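PDB 7BUH: ferredoxin CarAc from Pseudomonas resinovorans, which carries electrons from the reductase CarAd to the terminal oxygenase CarAa of carbazole 1,9a-dioxygenase through a Rieske [2Fe-2S] cluster. Local coordinates for residues 45-53 with 65-73; 11-20 with 31-39. All coordinates share one frame; numbering follows the deposited sequence. Where two conformers were deposited one is given.

Contact 1: 45-53 with 65-73. With FES (Fe2/s2 (inorganic) cluster), chain B.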
ATOM      1  N   THR A  45       0.510  -7.193  -0.129  1.00 10.62           N
ATOM      2  CA  THR A  45       0.140  -8.607   0.129  1.00 11.61           C
ATOM      3  C   THR A  45      -0.911  -8.641   1.229  1.00 11.05           C
ATOM      4  O   THR A  45      -0.630  -8.194   2.310  1.00 10.35           O
ATOM      5  CB  THR A  45       1.369  -9.453   0.447  1.00 12.71           C
ATOM      6  OG1 THR A  45       2.328  -9.242  -0.602  1.00 12.61           O
ATOM      7  CG2 THR A  45       1.004 -10.917   0.569  1.00 12.81           C
ATOM      8  N   CYS A  46      -2.092  -9.167   0.923  1.00 10.55           N
ATOM      9  CA  CYS A  46      -3.152  -9.405   1.916  1.00 12.07           C
ATOM     10  C   CYS A  46      -2.578 -10.285   3.032  1.00 12.64           C
ATOM     11  O   CYS A  46      -2.000 -11.366   2.729  1.00 11.26           O
ATOM     12  CB  CYS A  46      -4.357 -10.078   1.280  1.00 11.47           C
ATOM     13  SG  CYS A  46      -5.724 -10.178   2.449  1.00 11.38           S
ATOM     14  N   THR A  47      -2.759  -9.860   4.276  1.00 12.69           N
ATOM     15  CA  THR A  47      -2.203 -10.593   5.442  1.00 13.61           C
ATOM     16  C   THR A  47      -2.912 -11.928   5.638  1.00 14.51           C
ATOM     17  O   THR A  47      -2.331 -12.805   6.292  1.00 16.36           O
ATOM     18  CB  THR A  47      -2.239  -9.748   6.710  1.00 13.35           C
ATOM     19  OG1 THR A  47      -3.599  -9.394   6.943  1.00 11.76           O
ATOM     20  CG2 THR A  47      -1.315  -8.564   6.591  1.00 14.64           C
ATOM     21  N   HIS A  48      -4.120 -12.073   5.107  1.00 14.29           N
ATOM     22  CA  HIS A  48      -4.960 -13.272   5.300  1.00 14.27           C
ATOM     23  C   HIS A  48      -4.449 -14.438   4.442  1.00 15.06           C
ATOM     24  O   HIS A  48      -4.046 -15.453   5.003  1.00 15.52           O
ATOM     25  CB  HIS A  48      -6.427 -12.942   5.034  1.00 13.43           C
ATOM     26  CG  HIS A  48      -7.286 -14.142   5.158  1.00 12.96           C
ATOM     27  ND1 HIS A  48      -7.869 -14.708   4.045  1.00 12.53           N
ATOM     28  CD2 HIS A  48      -7.629 -14.899   6.228  1.00 12.74           C
ATOM     29  CE1 HIS A  48      -8.600 -15.750   4.436  1.00 12.41           C
ATOM     30  NE2 HIS A  48      -8.428 -15.909   5.767  1.00 12.56           N
ATOM     31  N   GLY A  49      -4.543 -14.355   3.124  1.00 18.32           N
ATOM     32  CA  GLY A  49      -4.233 -15.492   2.236  1.00 19.04           C
ATOM     33  C   GLY A  49      -3.399 -15.118   1.017  1.00 22.60           C
ATOM     34  O   GLY A  49      -3.548 -15.820  -0.028  1.00 22.54           O
ATOM     35  N   ILE A  50      -2.577 -14.060   1.111  1.00 21.40           N
ATOM     36  CA  ILE A  50      -1.393 -13.837   0.233  1.00 22.94           C
ATOM     37  C   ILE A  50      -1.790 -13.271  -1.139  1.00 19.80           C
ATOM     38  O   ILE A  50      -0.942 -13.270  -2.056  1.00 18.74           O
ATOM     39  CB  ILE A  50      -0.626 -15.166   0.076  1.00 29.15           C
ATOM     40  CG1 ILE A  50      -0.209 -15.745   1.430  1.00 33.25           C
ATOM     41  CG2 ILE A  50       0.556 -15.010  -0.844  1.00 31.84           C
ATOM     42  CD1 ILE A  50       0.635 -14.817   2.271  1.00 34.31           C
ATOM     43  N   ALA A  51      -3.000 -12.763  -1.285  1.00 16.13           N
ATOM     44  CA  ALA A  51      -3.454 -12.138  -2.541  1.00 14.85           C
ATOM     45  C   ALA A  51      -2.735 -10.802  -2.720  1.00 14.38           C
ATOM     46  O   ALA A  51      -2.216 -10.239  -1.733  1.00 13.09           O
ATOM     47  CB  ALA A  51      -4.940 -11.956  -2.527  1.00 15.64           C
ATOM     48  N   SER A  52      -2.737 -10.294  -3.951  1.00 14.00           N
ATOM     49  CA  SER A  52      -2.276  -8.917  -4.255  1.00 13.94           C
ATOM     50  C   SER A  52      -3.459  -7.952  -4.107  1.00 13.85           C
ATOM     51  O   SER A  52      -4.404  -8.004  -4.915  1.00 13.30           O
ATOM     52  CB  SER A  52      -1.614  -8.868  -5.607  1.00 14.19           C
ATOM     53  OG  SER A  52      -1.221  -7.553  -5.912  1.00 15.04           O
ATOM     54  N   LEU A  53      -3.396  -7.052  -3.126  1.00 12.03           N
ATOM     55  CA  LEU A  53      -4.439  -6.014  -2.951  1.00 12.71           C
ATOM     56  C   LEU A  53      -4.533  -5.066  -4.156  1.00 12.58           C
ATOM     57  O   LEU A  53      -5.619  -4.546  -4.394  1.00 13.08           O
ATOM     58  CB  LEU A  53      -4.217  -5.260  -1.636  1.00 12.19           C
ATOM     59  CG  LEU A  53      -4.393  -6.118  -0.385  1.00 11.97           C
ATOM     60  CD1 LEU A  53      -4.055  -5.323   0.847  1.00 12.60           C
ATOM     61  CD2 LEU A  53      -5.810  -6.669  -0.289  1.00 13.78           C
ATOM     62  N   CYS A  65      -9.998  -7.076  -0.898  1.00 12.48           N
ATOM     63  CA  CYS A  65      -9.097  -8.139  -1.374  1.00 12.16           C
ATOM     64  C   CYS A  65      -9.802  -8.965  -2.450  1.00 13.28           C
ATOM     65  O   CYS A  65     -10.939  -9.387  -2.252  1.00 12.55           O
ATOM     66  CB  CYS A  65      -8.731  -9.064  -0.220  1.00 12.35           C
ATOM     67  SG  CYS A  65      -7.666 -10.408  -0.783  1.00 12.62           S
ATOM     68  N   PRO A  66      -9.157  -9.266  -3.588  1.00 14.40           N
ATOM     69  CA  PRO A  66      -9.821 -10.042  -4.638  1.00 16.00           C
ATOM     70  C   PRO A  66      -9.993 -11.535  -4.321  1.00 17.66           C
ATOM     71  O   PRO A  66     -10.798 -12.173  -4.978  1.00 18.13           O
ATOM     72  CB  PRO A  66      -8.875  -9.827  -5.831  1.00 16.32           C
ATOM     73  CG  PRO A  66      -7.518  -9.656  -5.221  1.00 15.69           C
ATOM     74  CD  PRO A  66      -7.788  -8.877  -3.952  1.00 14.83           C
ATOM     75  N   PHE A  67      -9.281 -12.099  -3.343  1.00 17.69           N
ATOM     76  CA  PHE A  67      -9.293 -13.567  -3.150  0.54 19.46           C
ATOM     77  C   PHE A  67     -10.517 -13.962  -2.305  1.00 19.25           C
ATOM     78  O   PHE A  67     -11.364 -14.756  -2.849  1.00 20.04           O
ATOM     79  CB  PHE A  67      -7.939 -14.063  -2.643  0.54 20.22           C
ATOM     80  CG  PHE A  67      -7.691 -15.495  -3.025  0.54 22.39           C
ATOM     81  CD1 PHE A  67      -7.684 -15.879  -4.364  0.54 22.75           C
ATOM     82  CD2 PHE A  67      -7.544 -16.473  -2.055  0.54 22.66           C
ATOM     83  CE1 PHE A  67      -7.501 -17.210  -4.712  0.54 23.78           C
ATOM     84  CE2 PHE A  67      -7.363 -17.803  -2.406  0.54 22.85           C
ATOM     85  CZ  PHE A  67      -7.334 -18.167  -3.732  0.54 23.28           C
ATOM     86  N   HIS A  68     -10.661 -13.423  -1.089  1.00 17.69           N
ATOM     87  CA  HIS A  68     -11.757 -13.797  -0.155  1.00 17.65           C
ATOM     88  C   HIS A  68     -12.634 -12.612   0.237  1.00 17.46           C
ATOM     89  O   HIS A  68     -13.473 -12.802   1.115  1.00 17.28           O
ATOM     90  CB  HIS A  68     -11.265 -14.435   1.150  1.00 19.38           C
ATOM     91  CG  HIS A  68     -10.351 -15.585   0.933  1.00 20.70           C
ATOM     92  ND1 HIS A  68      -9.028 -15.536   1.306  1.00 18.61           N
ATOM     93  CD2 HIS A  68     -10.553 -16.791   0.355  1.00 19.39           C
ATOM     94  CE1 HIS A  68      -8.448 -16.681   0.976  1.00 20.04           C
ATOM     95  NE2 HIS A  68      -9.371 -17.469   0.396  1.00 18.57           N
ATOM     96  N   GLY A  69     -12.451 -11.440  -0.363  1.00 16.44           N
ATOM     97  CA  GLY A  69     -13.312 -10.289  -0.026  1.00 16.80           C
ATOM     98  C   GLY A  69     -13.116  -9.782   1.400  1.00 15.17           C
ATOM     99  O   GLY A  69     -13.973  -9.017   1.877  1.00 15.98           O
ATOM    100  N   GLY A  70     -12.008 -10.124   2.063  1.00 13.31           N
ATOM    101  CA  GLY A  70     -11.546  -9.341   3.222  1.00 12.45           C
ATOM    102  C   GLY A  70     -11.271  -7.914   2.779  1.00 11.54           C
ATOM    103  O   GLY A  70     -11.330  -7.630   1.561  1.00 10.69           O
ATOM    104  N   ALA A  71     -11.019  -7.010   3.700  1.00 11.63           N
ATOM    105  CA  ALA A  71     -10.788  -5.603   3.330  1.00 11.07           C
ATOM    106  C   ALA A  71      -9.998  -4.894   4.422  1.00 10.76           C
ATOM    107  O   ALA A  71      -9.957  -5.402   5.567  1.00 10.54           O
ATOM    108  CB  ALA A  71     -12.095  -4.907   3.044  1.00 11.13           C
ATOM    109  N   PHE A  72      -9.353  -3.794   4.037  1.00 10.32           N
ATOM    110  CA  PHE A  72      -8.522  -2.957   4.925  1.00 10.58           C
ATOM    111  C   PHE A  72      -8.833  -1.505   4.655  1.00 11.20           C
ATOM    112  O   PHE A  72      -9.078  -1.162   3.484  1.00 11.85           O
ATOM    113  CB  PHE A  72      -7.031  -3.165   4.673  1.00  9.90           C
ATOM    114  CG  PHE A  72      -6.578  -4.576   4.910  1.00  9.87           C
ATOM    115  CD1 PHE A  72      -6.135  -4.978   6.169  1.00 10.65           C
ATOM    116  CD2 PHE A  72      -6.587  -5.499   3.877  1.00  9.57           C
ATOM    117  CE1 PHE A  72      -5.687  -6.275   6.363  1.00 10.08           C
ATOM    118  CE2 PHE A  72      -6.163  -6.794   4.082  1.00  9.90           C
ATOM    119  CZ  PHE A  72      -5.714  -7.180   5.329  1.00 10.33           C
ATOM    120  N   ASN A  73      -8.764  -0.671   5.689  1.00 11.13           N
ATOM    121  CA  ASN A  73      -8.751   0.802   5.505  1.00 12.38           C
ATOM    122  C   ASN A  73      -7.365   1.160   4.951  1.00 12.26           C
ATOM    123  O   ASN A  73      -6.392   0.785   5.603  1.00 12.39           O
ATOM    124  CB  ASN A  73      -9.046   1.525   6.809  1.00 14.20           C
ATOM    125  CG  ASN A  73      -9.165   3.019   6.583  1.00 16.72           C
ATOM    126  OD1 ASN A  73      -8.173   3.694   6.354  1.00 20.44           O
ATOM    127  ND2 ASN A  73     -10.368   3.546   6.691  1.00 19.74           N
TER
HETATM  128 FE1  FES B 501      -8.032 -13.822   2.102  1.00 13.90          FE
HETATM  129 FE2  FES B 501      -7.192 -11.443   1.224  1.00 12.17          FE
HETATM  130  S1  FES B 501      -6.252 -13.404   0.786  1.00 13.43           S
HETATM  131  S2  FES B 501      -9.081 -11.900   2.314  1.00 12.74           S
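Cys46 and Cys65 both hold SG anti to the backbone N (chi1 -173° and 178°), which turns the two sulfurs from their separate loops onto the same iron, FE2, with Cys46 SG and Cys65 SG each 2.3 Å from it. His48 and His68 reach the other iron with different first torsions: CG of His48 is anti to its own N, whereas CG of His68 lies beside its N. Both rings present ND1, and His48 ND1 and His68 ND1 are each 2.1 Å from FE1. The shared metal brings the two ND1 atoms to 3.1 Å of each other without a hydrogen bond; the ring planes stand at 84°, with His68 ND1 at the edge of the His48 ring.

Backbone N-H groups reach the cysteine sulfurs: Phe67 N donates to Cys65 SG at 3.5 Å, while His48 N makes a weak bond to Cys46 SG. Gly49 N lies 3.0 Å from the bridging S1, and Gly70 N lies 3.4 Å from S2. Separately, Ala51 CB packs against Cys65 SG at 3.6 Å.

On the FE2 side, the Phe72 ring packs against Cys46, Thr47 and Leu53 of the other segment. Cys46 SG meets its edge in the ring plane, and Leu53 CD1 lies 4.0 Å from Phe72 CD2. Thr47 OG1 also reaches this ring at its edge, but its hydrogen bond goes to Val86 O. Pro83 and Cys84 complete the cluster pocket, while both histidines remain exposed. Two loops, each supplying one cysteine and one histidine, are the signature of the Rieske [2Fe-2S] site.

Contact 2: 11-20 with 31-39; sequences ASDMQPGTIR and AVYRVGDQF
The Arg34 guanidinium has Pro16 CD over one face, and its edges meet oxygens: Ala11 O, Gly36 O and Asp37 OD1 all lie near its plane. Arg34 NE donates to Gly36 O at 2.8 Å, and Arg34 NH2 forms a salt bridge to Asp37 OD1, also at 2.8 Å. Arg34 NH1 adds a weak, bent bond to Met14 O. A second flat group, the Phe39 ring, takes Met14 SD at its edge, a Met-aromatic contact with SD 3.9 Å from Phe39 CE2.

Fully extended from CG to NE, the Arg34 chain runs alongside Pro16 to reach these partners. Replacing it with a leucine would probably leave the Asp37 carboxylate without its charged mate and the Gly36 carbonyl without this donor.

On the opposite face of the sheet, Ile19 CG1 packs on Tyr33 CD2 at 3.7 Å. Arg20 and Val32 exchange two backbone bonds, the straighter being Val32 N to Arg20 O at 2.8 Å. Further along, Gly17 N bonds to Arg34 O and Arg34 N to Thr18 O. Gly17 and Thr18 thus both face Arg34, a G1 beta bulge joined to the type II turn Gln15-Thr18, at the open end of an antiparallel beta hairpin in the larger Rieske sheet.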
ATOM      1  N   ALA A  11       1.212  11.862 -10.759  1.00 13.66           N
ATOM      2  CA  ALA A  11      -0.096  11.926 -10.062  1.00 13.30           C
ATOM      3  C   ALA A  11      -1.223  11.864 -11.083  1.00 14.23           C
ATOM      4  O   ALA A  11      -2.197  11.123 -10.845  1.00 15.61           O
ATOM      5  CB  ALA A  11      -0.194  13.156  -9.180  1.00 13.53           C
ATOM      6  N   SER A  12      -1.068  12.496 -12.243  1.00 14.67           N
ATOM      7  CA  SER A  12      -2.169  12.545 -13.248  1.00 17.06           C
ATOM      8  C   SER A  12      -2.367  11.184 -13.958  1.00 18.11           C
ATOM      9  O   SER A  12      -3.421  10.986 -14.604  1.00 18.50           O
ATOM     10  CB  SER A  12      -1.918  13.673 -14.190  1.00 17.48           C
ATOM     11  OG  SER A  12      -0.670  13.523 -14.835  1.00 18.15           O
ATOM     12  N   ASP A  13      -1.402  10.270 -13.822  1.00 20.28           N
ATOM     13  CA  ASP A  13      -1.432   8.883 -14.365  1.00 22.90           C
ATOM     14  C   ASP A  13      -2.345   7.998 -13.515  1.00 20.45           C
ATOM     15  O   ASP A  13      -2.668   6.905 -13.965  1.00 20.93           O
ATOM     16  CB  ASP A  13      -0.043   8.230 -14.334  1.00 26.68           C
ATOM     17  CG  ASP A  13       0.908   8.714 -15.414  1.00 32.03           C
ATOM     18  OD1 ASP A  13       0.400   9.204 -16.428  1.00 31.11           O
ATOM     19  OD2 ASP A  13       2.167   8.572 -15.222  1.00 41.94           O
ATOM     20  N   MET A  14      -2.727   8.431 -12.315  1.00 18.40           N
ATOM     21  CA  MET A  14      -3.660   7.650 -11.462  1.00 18.29           C
ATOM     22  C   MET A  14      -5.018   8.343 -11.416  1.00 17.14           C
ATOM     23  O   MET A  14      -5.111   9.489 -10.937  1.00 16.27           O
ATOM     24  CB  MET A  14      -3.092   7.480 -10.052  1.00 17.94           C
ATOM     25  CG  MET A  14      -1.871   6.581 -10.015  1.00 19.18           C
ATOM     26  SD  MET A  14      -1.428   6.133  -8.303  1.00 20.01           S
ATOM     27  CE  MET A  14      -2.772   5.040  -7.834  1.00 19.44           C
ATOM     28  N   GLN A  15      -6.042   7.662 -11.920  1.00 17.38           N
ATOM     29  CA  GLN A  15      -7.430   8.136 -11.778  1.00 19.41           C
ATOM     30  C   GLN A  15      -7.801   7.902 -10.323  1.00 18.00           C
ATOM     31  O   GLN A  15      -7.307   6.958  -9.722  1.00 19.12           O
ATOM     32  CB  GLN A  15      -8.397   7.392 -12.709  1.00 22.29           C
ATOM     33  CG  GLN A  15      -8.236   7.726 -14.187  1.00 23.92           C
ATOM     34  CD  GLN A  15      -8.604   9.171 -14.416  1.00 27.56           C
ATOM     35  OE1 GLN A  15      -9.749   9.576 -14.224  1.00 30.73           O
ATOM     36  NE2 GLN A  15      -7.615   9.966 -14.768  1.00 30.80           N
ATOM     37  N   PRO A  16      -8.732   8.696  -9.764  1.00 18.15           N
ATOM     38  CA  PRO A  16      -9.273   8.409  -8.441  1.00 19.06           C
ATOM     39  C   PRO A  16      -9.874   6.989  -8.417  1.00 18.56           C
ATOM     40  O   PRO A  16     -10.486   6.526  -9.405  1.00 16.50           O
ATOM     41  CB  PRO A  16     -10.298   9.530  -8.203  1.00 20.13           C
ATOM     42  CG  PRO A  16      -9.908  10.610  -9.213  1.00 20.25           C
ATOM     43  CD  PRO A  16      -9.335   9.879 -10.399  1.00 19.50           C
ATOM     44  N   GLY A  17      -9.686   6.292  -7.299  1.00 16.89           N
ATOM     45  CA  GLY A  17     -10.208   4.934  -7.139  1.00 17.56           C
ATOM     46  C   GLY A  17      -9.356   3.899  -7.848  1.00 17.89           C
ATOM     47  O   GLY A  17      -9.882   2.794  -8.088  1.00 20.86           O
ATOM     48  N   THR A  18      -8.065   4.165  -8.077  1.00 18.18           N
ATOM     49  CA  THR A  18      -7.142   3.197  -8.730  1.00 19.89           C
ATOM     50  C   THR A  18      -5.994   2.836  -7.790  1.00 18.39           C
ATOM     51  O   THR A  18      -5.734   3.583  -6.844  1.00 16.45           O
ATOM     52  CB  THR A  18      -6.572   3.675 -10.068  1.00 20.08           C
ATOM     53  OG1 THR A  18      -5.835   4.887  -9.915  1.00 19.28           O
ATOM     54  CG2 THR A  18      -7.657   3.843 -11.116  1.00 22.84           C
ATOM     55  N   ILE A  19      -5.339   1.714  -8.074  1.00 18.52           N
ATOM     56  CA  ILE A  19      -4.209   1.181  -7.254  1.00 17.63           C
ATOM     57  C   ILE A  19      -3.066   0.900  -8.210  1.00 17.77           C
ATOM     58  O   ILE A  19      -3.347   0.405  -9.313  1.00 19.47           O
ATOM     59  CB  ILE A  19      -4.597  -0.086  -6.461  1.00 17.72           C
ATOM     60  CG1 ILE A  19      -5.995  -0.005  -5.830  1.00 19.46           C
ATOM     61  CG2 ILE A  19      -3.561  -0.430  -5.399  1.00 16.61           C
ATOM     62  CD1 ILE A  19      -6.992  -0.937  -6.420  1.00 20.01           C
ATOM     63  N   ARG A  20      -1.843   1.149  -7.783  1.00 17.67           N
ATOM     64  CA  ARG A  20      -0.596   0.764  -8.491  1.00 19.46           C
ATOM     65  C   ARG A  20       0.225  -0.093  -7.547  1.00 16.82           C
ATOM     66  O   ARG A  20       0.433   0.315  -6.384  1.00 14.92           O
ATOM     67  CB  ARG A  20       0.269   1.968  -8.866  1.00 22.83           C
ATOM     68  CG  ARG A  20      -0.196   2.745 -10.088  1.00 28.12           C
ATOM     69  CD  ARG A  20       0.498   2.277 -11.363  1.00 34.69           C
ATOM     70  NE  ARG A  20       0.603   3.339 -12.366  1.00 38.61           N
ATOM     71  CZ  ARG A  20      -0.436   3.908 -12.967  1.00 38.46           C
ATOM     72  NH1 ARG A  20      -0.246   4.837 -13.879  1.00 43.15           N
ATOM     73  NH2 ARG A  20      -1.668   3.544 -12.680  1.00 41.29           N
ATOM     74  N   ALA A  31       1.328  -1.405  -2.324  1.00 11.57           N
ATOM     75  CA  ALA A  31       0.183  -0.916  -3.122  1.00 11.10           C
ATOM     76  C   ALA A  31       0.050   0.573  -2.826  1.00 10.83           C
ATOM     77  O   ALA A  31       0.094   0.954  -1.651  1.00  9.55           O
ATOM     78  CB  ALA A  31      -1.053  -1.685  -2.771  1.00 11.86           C
ATOM     79  N   VAL A  32      -0.062   1.385  -3.862  1.00  9.92           N
ATOM     80  CA  VAL A  32      -0.326   2.837  -3.735  1.00 10.96           C
ATOM     81  C   VAL A  32      -1.740   3.108  -4.248  1.00 10.70           C
ATOM     82  O   VAL A  32      -2.075   2.674  -5.379  1.00 12.11           O
ATOM     83  CB  VAL A  32       0.718   3.650  -4.511  1.00 11.89           C
ATOM     84  CG1 VAL A  32       0.424   5.122  -4.445  1.00 12.69           C
ATOM     85  CG2 VAL A  32       2.098   3.352  -3.973  1.00 13.14           C
ATOM     86  N   TYR A  33      -2.554   3.779  -3.445  1.00 11.58           N
ATOM     87  CA  TYR A  33      -3.995   3.984  -3.729  1.00 11.60           C
ATOM     88  C   TYR A  33      -4.242   5.470  -3.918  1.00 12.17           C
ATOM     89  O   TYR A  33      -3.685   6.239  -3.137  1.00 11.46           O
ATOM     90  CB  TYR A  33      -4.859   3.513  -2.558  1.00 11.31           C
ATOM     91  CG  TYR A  33      -4.505   2.172  -1.989  1.00 10.78           C
ATOM     92  CD1 TYR A  33      -3.575   2.026  -0.978  1.00 10.19           C
ATOM     93  CD2 TYR A  33      -5.147   1.037  -2.430  1.00 10.71           C
ATOM     94  CE1 TYR A  33      -3.266   0.796  -0.424  1.00 10.00           C
ATOM     95  CE2 TYR A  33      -4.853  -0.201  -1.886  1.00 10.64           C
ATOM     96  CZ  TYR A  33      -3.908  -0.331  -0.890  1.00 10.82           C
ATOM     97  OH  TYR A  33      -3.680  -1.570  -0.356  1.00 11.73           O
ATOM     98  N   ARG A  34      -4.997   5.845  -4.958  1.00 12.13           N
ATOM     99  CA  ARG A  34      -5.512   7.218  -5.103  1.00 12.14           C
ATOM    100  C   ARG A  34      -6.978   7.160  -4.673  1.00 12.27           C
ATOM    101  O   ARG A  34      -7.779   6.491  -5.358  1.00 12.50           O
ATOM    102  CB  ARG A  34      -5.379   7.764  -6.521  1.00 12.21           C
ATOM    103  CG  ARG A  34      -5.846   9.211  -6.583  1.00 12.75           C
ATOM    104  CD  ARG A  34      -5.729   9.859  -7.949  1.00 14.55           C
ATOM    105  NE  ARG A  34      -6.210  11.226  -7.894  1.00 14.84           N
ATOM    106  CZ  ARG A  34      -5.745  12.245  -8.623  1.00 16.32           C
ATOM    107  NH1 ARG A  34      -4.704  12.087  -9.423  1.00 15.78           N
ATOM    108  NH2 ARG A  34      -6.267  13.455  -8.461  1.00 16.64           N
ATOM    109  N   VAL A  35      -7.282   7.781  -3.543  1.00 12.28           N
ATOM    110  CA  VAL A  35      -8.661   7.879  -3.016  1.00 13.08           C
ATOM    111  C   VAL A  35      -9.067   9.329  -3.225  1.00 12.97           C
ATOM    112  O   VAL A  35      -8.509  10.194  -2.513  1.00 12.28           O
ATOM    113  CB  VAL A  35      -8.737   7.408  -1.557  1.00 13.82           C
ATOM    114  CG1 VAL A  35     -10.134   7.556  -0.998  1.00 14.22           C
ATOM    115  CG2 VAL A  35      -8.239   5.963  -1.461  1.00 14.51           C
ATOM    116  N   GLY A  36      -9.913   9.568  -4.234  1.00 13.50           N
ATOM    117  CA  GLY A  36     -10.258  10.939  -4.678  1.00 13.87           C
ATOM    118  C   GLY A  36      -8.988  11.675  -5.043  1.00 13.24           C
ATOM    119  O   GLY A  36      -8.324  11.206  -5.985  1.00 13.26           O
ATOM    120  N   ASP A  37      -8.594  12.693  -4.276  1.00 13.50           N
ATOM    121  CA  ASP A  37      -7.367  13.485  -4.572  1.00 15.28           C
ATOM    122  C   ASP A  37      -6.327  13.303  -3.474  1.00 14.47           C
ATOM    123  O   ASP A  37      -5.544  14.224  -3.264  1.00 16.37           O
ATOM    124  CB  ASP A  37      -7.697  14.970  -4.752  1.00 17.76           C
ATOM    125  CG  ASP A  37      -8.629  15.208  -5.916  1.00 19.87           C
ATOM    126  OD1 ASP A  37      -8.435  14.542  -6.976  1.00 20.20           O
ATOM    127  OD2 ASP A  37      -9.566  16.028  -5.749  1.00 20.21           O
ATOM    128  N   GLN A  38      -6.303  12.142  -2.809  1.00 14.13           N
ATOM    129  CA  GLN A  38      -5.301  11.830  -1.776  1.00 13.49           C
ATOM    130  C   GLN A  38      -4.707  10.465  -2.121  1.00 12.29           C
ATOM    131  O   GLN A  38      -5.356   9.665  -2.806  1.00 12.79           O
ATOM    132  CB  GLN A  38      -5.876  11.853  -0.358  1.00 15.07           C
ATOM    133  CG  GLN A  38      -6.463  13.202   0.032  1.00 16.93           C
ATOM    134  CD  GLN A  38      -7.254  13.117   1.320  1.00 19.89           C
ATOM    135  OE1 GLN A  38      -7.501  12.040   1.862  1.00 24.88           O
ATOM    136  NE2 GLN A  38      -7.642  14.268   1.844  1.00 20.23           N
ATOM    137  N   PHE A  39      -3.478  10.279  -1.696  1.00 11.41           N
ATOM    138  CA  PHE A  39      -2.664   9.067  -1.960  1.00 10.94           C
ATOM    139  C   PHE A  39      -2.298   8.406  -0.642  1.00 10.86           C
ATOM    140  O   PHE A  39      -1.904   9.117   0.298  1.00 10.05           O
ATOM    141  CB  PHE A  39      -1.411   9.433  -2.760  1.00 11.59           C
ATOM    142  CG  PHE A  39      -1.713   9.941  -4.141  1.00 12.14           C
ATOM    143  CD1 PHE A  39      -1.957  11.294  -4.362  1.00 12.94           C
ATOM    144  CD2 PHE A  39      -1.779   9.048  -5.206  1.00 12.83           C
ATOM    145  CE1 PHE A  39      -2.233  11.749  -5.651  1.00 13.16           C
ATOM    146  CE2 PHE A  39      -2.028   9.509  -6.492  1.00 13.40           C
ATOM    147  CZ  PHE A  39      -2.286  10.858  -6.692  1.00 13.36           C
TER

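Contact 2 lies at the edge of the six-stranded sheet, where strand 18-24 is outermost, and contact 1 at the cluster-binding end of the same Rieske domain; their centres are 18 Å apart. They meet through packing: Leu53 CB of contact 1 is 3.9 Å from Tyr33 OH of contact 2, and that hydroxyl is hydrogen-bonded to Thr42 OG1. The Tyr33 side chain is about 9 Å from those of Cys46 and Cys65 and about 11 Å from the cluster; all four cluster ligands come from contact 1. Leu53 packs between this tyrosine and Cys65, joining the sheet to the FE2 side, whereas the exposed histidines on FE1 are consistent with electron exchange with partner proteins there.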